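Local coordinates for G-protein interacting protein 1 (Dictyostelium discoideum, PDB 5Z1N) that probably binds heterotrimeric G proteins through their beta/gamma subunits, sequestering them in the cytosol during chemotaxis, and holds phospholipid inside its C-terminal helical domain, at residues Lys23-Lys26 and Glu32-Asn35; Lys39-Ile44 and Arg126-Phe131; Ile46-Tyr51 and Val110-Pro115. All blocks are in the same frame, centred on the assembly; numbering follows the deposited sequence. Where two conformers were deposited one is given.

Interaction 1: residues Lys23-Lys26 and Glu32-Asn35; sequences KIIK and EKAN
With chi1 at -64°, Ile25 sets its CG2 methyl anti to the backbone N and lays it over Ala34, while the first torsion of Lys26 (-85°) swings CG back beside its own backbone N, next to the methyl of the same alanine. Ala34 thus meets two neighbouring side chains of the opposite helix. Ile25 CG2 rests 3.7 Å from Ala34 CA, so the branch methyl reaches the helix backbone itself, and Lys26 CG sits 3.5 Å from Ala34 CB, tighter than usual for two carbons. The small residue lets the backbones come close: Lys26 CA and Ala34 CA are 5.4 Å apart. Only the aliphatic root of Lys26 takes part, for its chain bends at chi3 and carries the amine away. Lys33 behaves alike, touching Ile25 CG2 through CG at 4.2 Å before its chain turns off to a salt bridge between NZ and Glu36. No hydrogen bond links the two segments. Towards the interior, Ile25 continues onto Phe131 and Leu132 of helix 119-132 and Phe137 of helix 135-144. This is alanine-based close packing beside the tight turn of a helical hairpin, where helix 12-28 hands over to helix 31-53 in the TNFAIP8-like helical domain.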
# COMPACT_ATOMS: atom_id res chain seq x y z
N LYS A 23 -1.88 12.10 -0.07
CA LYS A 23 -1.91 13.25 0.83
C LYS A 23 -1.07 12.98 2.07
O LYS A 23 -0.31 13.85 2.52
CB LYS A 23 -3.35 13.59 1.21
CG LYS A 23 -3.45 14.81 2.13
CD LYS A 23 -4.85 15.41 2.12
CE LYS A 23 -5.89 14.43 2.66
NZ LYS A 23 -7.28 14.96 2.54
N ILE A 24 -1.18 11.77 2.63
CA ILE A 24 -0.37 11.44 3.81
C ILE A 24 1.12 11.50 3.48
O ILE A 24 1.93 12.05 4.25
CB ILE A 24 -0.79 10.07 4.37
CG1 ILE A 24 -2.16 10.20 5.04
CG2 ILE A 24 0.25 9.55 5.34
CD1 ILE A 24 -2.83 8.87 5.35
N ILE A 25 1.51 10.97 2.32
CA ILE A 25 2.91 11.01 1.91
C ILE A 25 3.39 12.45 1.77
O ILE A 25 4.50 12.79 2.21
CB ILE A 25 3.13 10.22 0.61
CG1 ILE A 25 2.82 8.74 0.81
CG2 ILE A 25 4.57 10.39 0.12
CD1 ILE A 25 3.00 7.93 -0.45
N LYS A 26 2.57 13.30 1.15
CA LYS A 26 2.89 14.73 1.09
C LYS A 26 3.19 15.27 2.48
O LYS A 26 4.20 15.95 2.69
CB LYS A 26 1.74 15.51 0.46
CG LYS A 26 1.74 15.55 -1.06
CD LYS A 26 0.95 16.74 -1.59
CE LYS A 26 -0.50 16.68 -1.17
NZ LYS A 26 -1.27 17.85 -1.70
N GLU A 32 7.52 15.86 -4.26
CA GLU A 32 8.20 15.05 -5.27
C GLU A 32 8.07 13.57 -4.95
O GLU A 32 7.73 12.77 -5.83
CB GLU A 32 9.68 15.45 -5.35
CG GLU A 32 9.93 16.68 -6.21
CD GLU A 32 9.71 16.40 -7.68
OE1 GLU A 32 10.28 15.41 -8.20
OE2 GLU A 32 8.97 17.17 -8.33
N LYS A 33 8.32 13.20 -3.70
CA LYS A 33 8.15 11.81 -3.29
C LYS A 33 6.70 11.36 -3.41
O LYS A 33 6.42 10.22 -3.78
CB LYS A 33 8.67 11.62 -1.86
CG LYS A 33 8.49 10.22 -1.29
CD LYS A 33 9.27 9.17 -2.08
CE LYS A 33 10.76 9.48 -2.12
NZ LYS A 33 11.55 8.39 -2.78
N ALA A 34 5.76 12.26 -3.11
CA ALA A 34 4.35 11.90 -3.22
C ALA A 34 3.95 11.65 -4.67
O ALA A 34 3.20 10.70 -4.96
CB ALA A 34 3.47 12.99 -2.60
N ASN A 35 4.42 12.49 -5.59
CA ASN A 35 4.13 12.30 -7.00
C ASN A 35 4.77 11.02 -7.52
O ASN A 35 4.14 10.25 -8.25
CB ASN A 35 4.60 13.51 -7.81
CG ASN A 35 3.81 14.77 -7.49
OD1 ASN A 35 2.67 14.70 -7.04
ND2 ASN A 35 4.41 15.93 -7.74

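Interaction 2: residues Lys39-Ile44 and Arg126-Phe131; sequences KNILKI and RNTFAF. With PEF (di-palmitoyl-3-sn-phosphatidylethanolamine), chain B.
Thr128 is gripped by three side chains of helix 39-44, and around it the contact is wholly buried. Its CG2 methyl lies 4.1 Å from Ile41 CG1, and Ile44 meets it tip to tip, CD1 standing 4.1 Å from Thr128 CB. Asn40 ND2 gives a weak hydrogen bond to Thr128 OG1 (3.0 Å), bent to 130° at the hydrogen. A chi1 of -59° sets that hydroxyl beside its own backbone N, where it also bonds to Leu124 O one turn back; the buried oxygen has a partner in each helix. Away from this knot the contact opens out. The axes of segments 39-44 and 126-131 approach to 10.2 Å at a crossing angle of -120°. Arg126 and Ala130 are exposed on the outer side of 126-131; on 39-44, Lys39 is exposed and Lys43 partly exposed, its NZ bonded to Asn121. On the inner side lipid fills in where the protein chains part. Phe129 CZ approaches C44 of the bound phosphatidylethanolamine at 3.5 Å, the ring tilted to it, and Ile44 CG2 lies 3.9 Å from C43. Two crossed helices lining an acyl-chain tunnel form part of the lipid cavity of the TNFAIP8-like fold.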
# COMPACT_ATOMS: atom_id res chain seq x y z
N LYS A 39 2.66 7.76 -8.95
CA LYS A 39 2.94 7.16 -10.25
C LYS A 39 3.35 5.70 -10.11
O LYS A 39 2.91 4.85 -10.89
CB LYS A 39 4.04 7.95 -10.97
CG LYS A 39 4.36 7.44 -12.36
CD LYS A 39 5.33 8.36 -13.09
CE LYS A 39 6.77 8.03 -12.74
NZ LYS A 39 7.70 8.36 -13.86
N ASN A 40 4.19 5.39 -9.11
CA ASN A 40 4.68 4.02 -8.95
C ASN A 40 3.55 3.07 -8.59
O ASN A 40 3.45 1.97 -9.14
CB ASN A 40 5.76 3.99 -7.87
CG ASN A 40 7.09 4.52 -8.37
OD1 ASN A 40 7.23 4.91 -9.53
ND2 ASN A 40 8.09 4.54 -7.48
N ILE A 41 2.69 3.48 -7.65
CA ILE A 41 1.55 2.65 -7.25
C ILE A 41 0.66 2.38 -8.46
O ILE A 41 0.28 1.23 -8.72
CB ILE A 41 0.77 3.33 -6.11
CG1 ILE A 41 1.59 3.34 -4.82
CG2 ILE A 41 -0.55 2.63 -5.87
CD1 ILE A 41 0.93 4.10 -3.70
N LEU A 42 0.34 3.43 -9.22
CA LEU A 42 -0.47 3.25 -10.41
C LEU A 42 0.19 2.29 -11.40
O LEU A 42 -0.47 1.41 -11.95
CB LEU A 42 -0.74 4.60 -11.08
CG LEU A 42 -1.69 5.52 -10.31
CD1 LEU A 42 -1.63 6.93 -10.88
CD2 LEU A 42 -3.10 4.97 -10.36
N LYS A 43 1.49 2.45 -11.63
CA LYS A 43 2.20 1.62 -12.61
C LYS A 43 2.17 0.15 -12.21
O LYS A 43 1.84 -0.72 -13.03
CB LYS A 43 3.63 2.14 -12.73
CG LYS A 43 4.62 1.23 -13.43
CD LYS A 43 5.99 1.88 -13.39
CE LYS A 43 6.91 1.34 -14.48
NZ LYS A 43 8.12 2.19 -14.62
N ILE A 44 2.51 -0.14 -10.96
CA ILE A 44 2.51 -1.52 -10.48
C ILE A 44 1.11 -2.12 -10.58
O ILE A 44 0.93 -3.23 -11.10
CB ILE A 44 3.04 -1.58 -9.04
CG1 ILE A 44 4.47 -1.05 -8.97
CG2 ILE A 44 2.97 -3.01 -8.50
CD1 ILE A 44 4.92 -0.73 -7.56
N ARG A 126 10.47 -2.61 -5.24
CA ARG A 126 11.13 -2.67 -3.93
C ARG A 126 11.11 -1.32 -3.23
O ARG A 126 10.79 -1.23 -2.04
CB ARG A 126 12.57 -3.17 -4.08
CG ARG A 126 12.68 -4.64 -4.47
CD ARG A 126 14.07 -5.19 -4.18
NE ARG A 126 15.11 -4.34 -4.75
CZ ARG A 126 15.66 -4.54 -5.95
NH1 ARG A 126 15.26 -5.56 -6.70
NH2 ARG A 126 16.60 -3.71 -6.39
N ASN A 127 11.46 -0.25 -3.95
CA ASN A 127 11.51 1.08 -3.34
C ASN A 127 10.12 1.54 -2.92
O ASN A 127 9.95 2.13 -1.84
CB ASN A 127 12.12 2.09 -4.31
CG ASN A 127 13.62 1.92 -4.46
OD1 ASN A 127 14.28 1.37 -3.58
ND2 ASN A 127 14.15 2.41 -5.57
N THR A 128 9.11 1.27 -3.75
CA THR A 128 7.76 1.69 -3.44
C THR A 128 7.24 1.00 -2.19
O THR A 128 6.78 1.65 -1.25
CB THR A 128 6.84 1.42 -4.63
OG1 THR A 128 7.34 2.14 -5.77
CG2 THR A 128 5.42 1.88 -4.34
N PHE A 129 7.33 -0.34 -2.15
CA PHE A 129 6.88 -1.07 -0.97
C PHE A 129 7.71 -0.73 0.25
O PHE A 129 7.19 -0.72 1.37
CB PHE A 129 6.93 -2.57 -1.23
CG PHE A 129 5.66 -3.14 -1.81
CD1 PHE A 129 4.64 -3.59 -0.99
CD2 PHE A 129 5.51 -3.26 -3.18
CE1 PHE A 129 3.49 -4.12 -1.52
CE2 PHE A 129 4.35 -3.79 -3.72
CZ PHE A 129 3.34 -4.23 -2.89
N ALA A 130 9.01 -0.47 0.06
CA ALA A 130 9.86 -0.15 1.20
C ALA A 130 9.48 1.18 1.82
O ALA A 130 9.53 1.34 3.04
CB ALA A 130 11.33 -0.14 0.77
N PHE A 131 9.07 2.15 0.99
CA PHE A 131 8.60 3.41 1.55
C PHE A 131 7.22 3.24 2.18
O PHE A 131 7.02 3.60 3.35
CB PHE A 131 8.56 4.49 0.47
CG PHE A 131 8.18 5.84 1.00
CD1 PHE A 131 6.86 6.24 1.03
CD2 PHE A 131 9.15 6.71 1.46
CE1 PHE A 131 6.51 7.49 1.52
CE2 PHE A 131 8.81 7.95 1.95
CZ PHE A 131 7.49 8.34 1.97
C2 PEF B . -9.34 -1.80 -7.83
C1 PEF B . -9.50 -3.21 -8.39
N PEF B . -13.51 -7.32 -6.91
C3 PEF B . -10.60 -1.33 -7.13
C4 PEF B . -11.37 -6.79 -7.93
C5 PEF B . -12.40 -7.88 -7.66
C10 PEF B . -7.44 -0.66 -6.94
C11 PEF B . -6.13 -0.66 -6.18
C12 PEF B . -6.01 0.54 -5.25
C13 PEF B . -4.84 0.29 -4.31
C14 PEF B . -4.50 1.48 -3.42
C15 PEF B . -3.58 1.01 -2.30
C16 PEF B . -3.09 2.16 -1.43
C17 PEF B . -2.51 1.66 -0.11
C18 PEF B . -1.56 0.48 -0.32
C19 PEF B . -0.38 0.55 0.65
C20 PEF B . -0.82 0.76 2.09
C21 PEF B . -0.06 1.92 2.72
C22 PEF B . -0.57 2.23 4.12
C23 PEF B . -0.09 3.60 4.59
C24 PEF B . -0.51 3.86 6.03
C25 PEF B . -0.19 5.28 6.45
C30 PEF B . -10.23 -1.28 -4.68
C31 PEF B . -10.30 -1.94 -3.32
C32 PEF B . -8.91 -2.40 -2.90
C33 PEF B . -8.44 -3.59 -3.74
C34 PEF B . -6.92 -3.62 -3.82
C35 PEF B . -6.43 -4.91 -4.47
C36 PEF B . -5.05 -4.73 -5.09
C37 PEF B . -4.35 -6.06 -5.33
C38 PEF B . -3.06 -5.86 -6.12
C39 PEF B . -1.87 -6.50 -5.41
C40 PEF B . -0.57 -6.34 -6.21
C41 PEF B . -0.21 -4.88 -6.43
C42 PEF B . 0.07 -4.15 -5.12
C43 PEF B . 0.62 -2.75 -5.38
C44 PEF B . 0.87 -1.99 -4.09
C45 PEF B . 1.62 -0.71 -4.36
O4 PEF B . -7.80 0.30 -7.60
O5 PEF B . -9.80 -0.14 -4.80
O2 PEF B . -8.29 -1.83 -6.88
O3 PEF B . -10.66 -1.99 -5.87
O1P PEF B . -12.25 -4.39 -10.64
O2P PEF B . -10.01 -5.54 -9.88
O3P PEF B . -10.86 -3.45 -8.73
O4P PEF B . -12.02 -5.63 -8.43
P PEF B . -11.26 -4.77 -9.56

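Interaction 3: residues Ile46-Tyr51 and Val110-Pro115; sequences IKVFFY and VTLLTP. With PEF (di-palmitoyl-3-sn-phosphatidylethanolamine), chain B.
Val48 and Leu113 meet with their side chains at about a right angle, and this crossing carries most of the contact between segment 46-51 and segment 110-115. One branch of the valine, CG2, takes Leu113: chi1 of 175° sends CG1 anti to the backbone N and leaves CG2 beside that nitrogen, directed at the leucine fork. Val48 CG2 lies 3.7 Å from Leu113 CD1 and a little farther from CD2, so the single methyl sits against both prongs. The other methyl serves a second leucine, Val48 CG1 standing 4.2 Å from Leu112 CD2, and the valine is thereby shared between two consecutive residues.

Lys47 crosses Leu113 obliquely and offers only its aliphatic part, CG resting 4.2 Å from Leu113 CD2. Beyond that carbon the chain bends at chi2 and runs along its own helix, where NZ donates to Tyr51 OH at 3.1 Å. The same Lys47 CG lies in plane at the edge of the Tyr51 ring, which stacks in addition with Phe116.

Within segment 110-115, Val110 O accepts from two donors on opposite faces of its carbonyl plane, Leu113 N and the hydroxyl of Thr114; the latter bond is 2.8 Å long and approaches from well above that plane. The hydroxyl bond ties Thr114 back to Val110.

Phe49 takes no part in the protein contact but turns to the lipid, its CZ 3.6 Å from C1 of the phosphatidylethanolamine glycerol with the ring oblique to it. Leucine and valine packing of this kind joins helices 31-53 and 92-113 beside an acyl chain of the phospholipid, with Phe49 on the same helix as Val48 reaching the glycerol, in the lipid pocket of the TNFAIP8-like helical domain.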
# COMPACT_ATOMS: atom_id res chain seq x y z
N ILE A 46 -1.51 -1.20 -12.44
CA ILE A 46 -1.93 -1.36 -13.83
C ILE A 46 -1.28 -2.59 -14.44
O ILE A 46 -1.94 -3.35 -15.16
CB ILE A 46 -1.60 -0.08 -14.63
CG1 ILE A 46 -2.50 1.08 -14.21
CG2 ILE A 46 -1.71 -0.34 -16.13
CD1 ILE A 46 -3.90 0.66 -13.84
N LYS A 47 0.01 -2.82 -14.16
CA LYS A 47 0.67 -3.98 -14.74
C LYS A 47 0.09 -5.28 -14.19
O LYS A 47 -0.22 -6.21 -14.96
CB LYS A 47 2.18 -3.91 -14.48
CG LYS A 47 3.00 -4.91 -15.29
CD LYS A 47 3.40 -4.35 -16.66
CE LYS A 47 4.68 -4.99 -17.19
NZ LYS A 47 4.96 -4.65 -18.62
N VAL A 48 -0.08 -5.37 -12.87
CA VAL A 48 -0.64 -6.59 -12.28
C VAL A 48 -2.01 -6.89 -12.87
O VAL A 48 -2.30 -8.01 -13.30
CB VAL A 48 -0.70 -6.48 -10.75
CG1 VAL A 48 -1.39 -7.70 -10.16
CG2 VAL A 48 0.69 -6.33 -10.16
N PHE A 49 -2.89 -5.88 -12.89
CA PHE A 49 -4.22 -6.06 -13.46
C PHE A 49 -4.13 -6.46 -14.93
O PHE A 49 -4.93 -7.27 -15.41
CB PHE A 49 -5.04 -4.78 -13.31
CG PHE A 49 -5.38 -4.44 -11.89
CD1 PHE A 49 -5.85 -5.41 -11.02
CD2 PHE A 49 -5.24 -3.14 -11.42
CE1 PHE A 49 -6.17 -5.09 -9.71
CE2 PHE A 49 -5.55 -2.82 -10.11
CZ PHE A 49 -6.02 -3.80 -9.26
N PHE A 50 -3.16 -5.91 -15.66
CA PHE A 50 -3.01 -6.21 -17.07
C PHE A 50 -2.70 -7.69 -17.28
O PHE A 50 -3.31 -8.34 -18.13
CB PHE A 50 -1.92 -5.34 -17.69
CG PHE A 50 -1.62 -5.66 -19.13
CD1 PHE A 50 -2.37 -5.08 -20.15
CD2 PHE A 50 -0.60 -6.53 -19.47
CE1 PHE A 50 -2.10 -5.38 -21.48
CE2 PHE A 50 -0.33 -6.82 -20.80
CZ PHE A 50 -1.07 -6.25 -21.80
N TYR A 51 -1.75 -8.23 -16.52
CA TYR A 51 -1.39 -9.63 -16.74
C TYR A 51 -2.36 -10.60 -16.08
O TYR A 51 -2.40 -11.77 -16.47
CB TYR A 51 0.03 -9.88 -16.25
CG TYR A 51 1.03 -9.22 -17.15
CD1 TYR A 51 1.33 -9.74 -18.41
CD2 TYR A 51 1.66 -8.05 -16.77
CE1 TYR A 51 2.24 -9.12 -19.24
CE2 TYR A 51 2.56 -7.44 -17.59
CZ TYR A 51 2.86 -7.97 -18.83
OH TYR A 51 3.77 -7.33 -19.64
N VAL A 110 7.25 -8.84 -6.24
CA VAL A 110 8.45 -8.98 -7.06
C VAL A 110 8.40 -10.30 -7.80
O VAL A 110 8.54 -10.36 -9.03
CB VAL A 110 9.71 -8.85 -6.19
CG1 VAL A 110 10.92 -9.42 -6.92
CG2 VAL A 110 9.96 -7.39 -5.82
N THR A 111 8.10 -11.38 -7.06
CA THR A 111 8.05 -12.69 -7.69
C THR A 111 6.98 -12.71 -8.77
O THR A 111 7.18 -13.30 -9.85
CB THR A 111 7.79 -13.76 -6.64
OG1 THR A 111 8.91 -13.81 -5.74
CG2 THR A 111 7.60 -15.13 -7.30
N LEU A 112 5.86 -12.02 -8.53
CA LEU A 112 4.78 -12.03 -9.51
C LEU A 112 5.20 -11.34 -10.80
O LEU A 112 4.79 -11.75 -11.89
CB LEU A 112 3.55 -11.36 -8.92
CG LEU A 112 2.21 -11.72 -9.56
CD1 LEU A 112 1.94 -13.21 -9.41
CD2 LEU A 112 1.09 -10.90 -8.93
N LEU A 113 6.02 -10.29 -10.70
CA LEU A 113 6.22 -9.42 -11.85
C LEU A 113 7.59 -9.59 -12.49
O LEU A 113 7.88 -8.92 -13.49
CB LEU A 113 6.00 -7.96 -11.45
CG LEU A 113 4.52 -7.63 -11.20
CD1 LEU A 113 4.34 -6.21 -10.69
CD2 LEU A 113 3.69 -7.88 -12.46
N THR A 114 8.43 -10.47 -11.94
CA THR A 114 9.73 -10.74 -12.54
C THR A 114 9.67 -11.15 -14.01
O THR A 114 10.49 -10.65 -14.79
CB THR A 114 10.46 -11.80 -11.69
OG1 THR A 114 10.85 -11.22 -10.44
CG2 THR A 114 11.69 -12.33 -12.42
N PRO A 115 8.74 -12.01 -14.46
CA PRO A 115 8.70 -12.34 -15.89
C PRO A 115 8.28 -11.20 -16.80
O PRO A 115 8.36 -11.35 -18.02
CB PRO A 115 7.68 -13.49 -15.96
CG PRO A 115 7.57 -14.00 -14.57
CD PRO A 115 7.77 -12.81 -13.70
C2 PEF B . -9.34 -1.80 -7.83
C1 PEF B . -9.50 -3.21 -8.39
N PEF B . -13.51 -7.32 -6.91
C3 PEF B . -10.60 -1.33 -7.13
C4 PEF B . -11.37 -6.79 -7.93
C5 PEF B . -12.40 -7.88 -7.66
C10 PEF B . -7.44 -0.66 -6.94
C11 PEF B . -6.13 -0.66 -6.18
C12 PEF B . -6.01 0.54 -5.25
C13 PEF B . -4.84 0.29 -4.31
C14 PEF B . -4.50 1.48 -3.42
C15 PEF B . -3.58 1.01 -2.30
C16 PEF B . -3.09 2.16 -1.43
C17 PEF B . -2.51 1.66 -0.11
C18 PEF B . -1.56 0.48 -0.32
C19 PEF B . -0.38 0.55 0.65
C20 PEF B . -0.82 0.76 2.09
C21 PEF B . -0.06 1.92 2.72
C22 PEF B . -0.57 2.23 4.12
C23 PEF B . -0.09 3.60 4.59
C24 PEF B . -0.51 3.86 6.03
C25 PEF B . -0.19 5.28 6.45
C30 PEF B . -10.23 -1.28 -4.68
C31 PEF B . -10.30 -1.94 -3.32
C32 PEF B . -8.91 -2.40 -2.90
C33 PEF B . -8.44 -3.59 -3.74
C34 PEF B . -6.92 -3.62 -3.82
C35 PEF B . -6.43 -4.91 -4.47
C36 PEF B . -5.05 -4.73 -5.09
C37 PEF B . -4.35 -6.06 -5.33
C38 PEF B . -3.06 -5.86 -6.12
C39 PEF B . -1.87 -6.50 -5.41
C40 PEF B . -0.57 -6.34 -6.21
C41 PEF B . -0.21 -4.88 -6.43
C42 PEF B . 0.07 -4.15 -5.12
C43 PEF B . 0.62 -2.75 -5.38
C44 PEF B . 0.87 -1.99 -4.09
C45 PEF B . 1.62 -0.71 -4.36
O4 PEF B . -7.80 0.30 -7.60
O5 PEF B . -9.80 -0.14 -4.80
O2 PEF B . -8.29 -1.83 -6.88
O3 PEF B . -10.66 -1.99 -5.87
O1P PEF B . -12.25 -4.39 -10.64
O2P PEF B . -10.01 -5.54 -9.88
O3P PEF B . -10.86 -3.45 -8.73
O4P PEF B . -12.02 -5.63 -8.43
P PEF B . -11.26 -4.77 -9.56

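Helix 31-53 runs through all three contacts, meeting helix 12-28 in interaction 1, helix 119-132 in interaction 2 and helix 92-113 in interaction 3. Interaction 2 is the deepest, fully buried, and the one with a hydrogen bond between its segments; interactions 1 and 3 lie farther out, are partly buried, and rest on apolar carbons together with the aliphatic roots of lysines, of which Lys33 pairs with Glu36 and Lys47 with Tyr51 of its own helix. Phe131 packs on Ile25 and Lys33 to join interaction 1 to interaction 2, while Ile44 on Leu113 joins interaction 2 to interaction 3. Both of these border the acyl chains, and Phe49 at interaction 3 also reaches the glycerol.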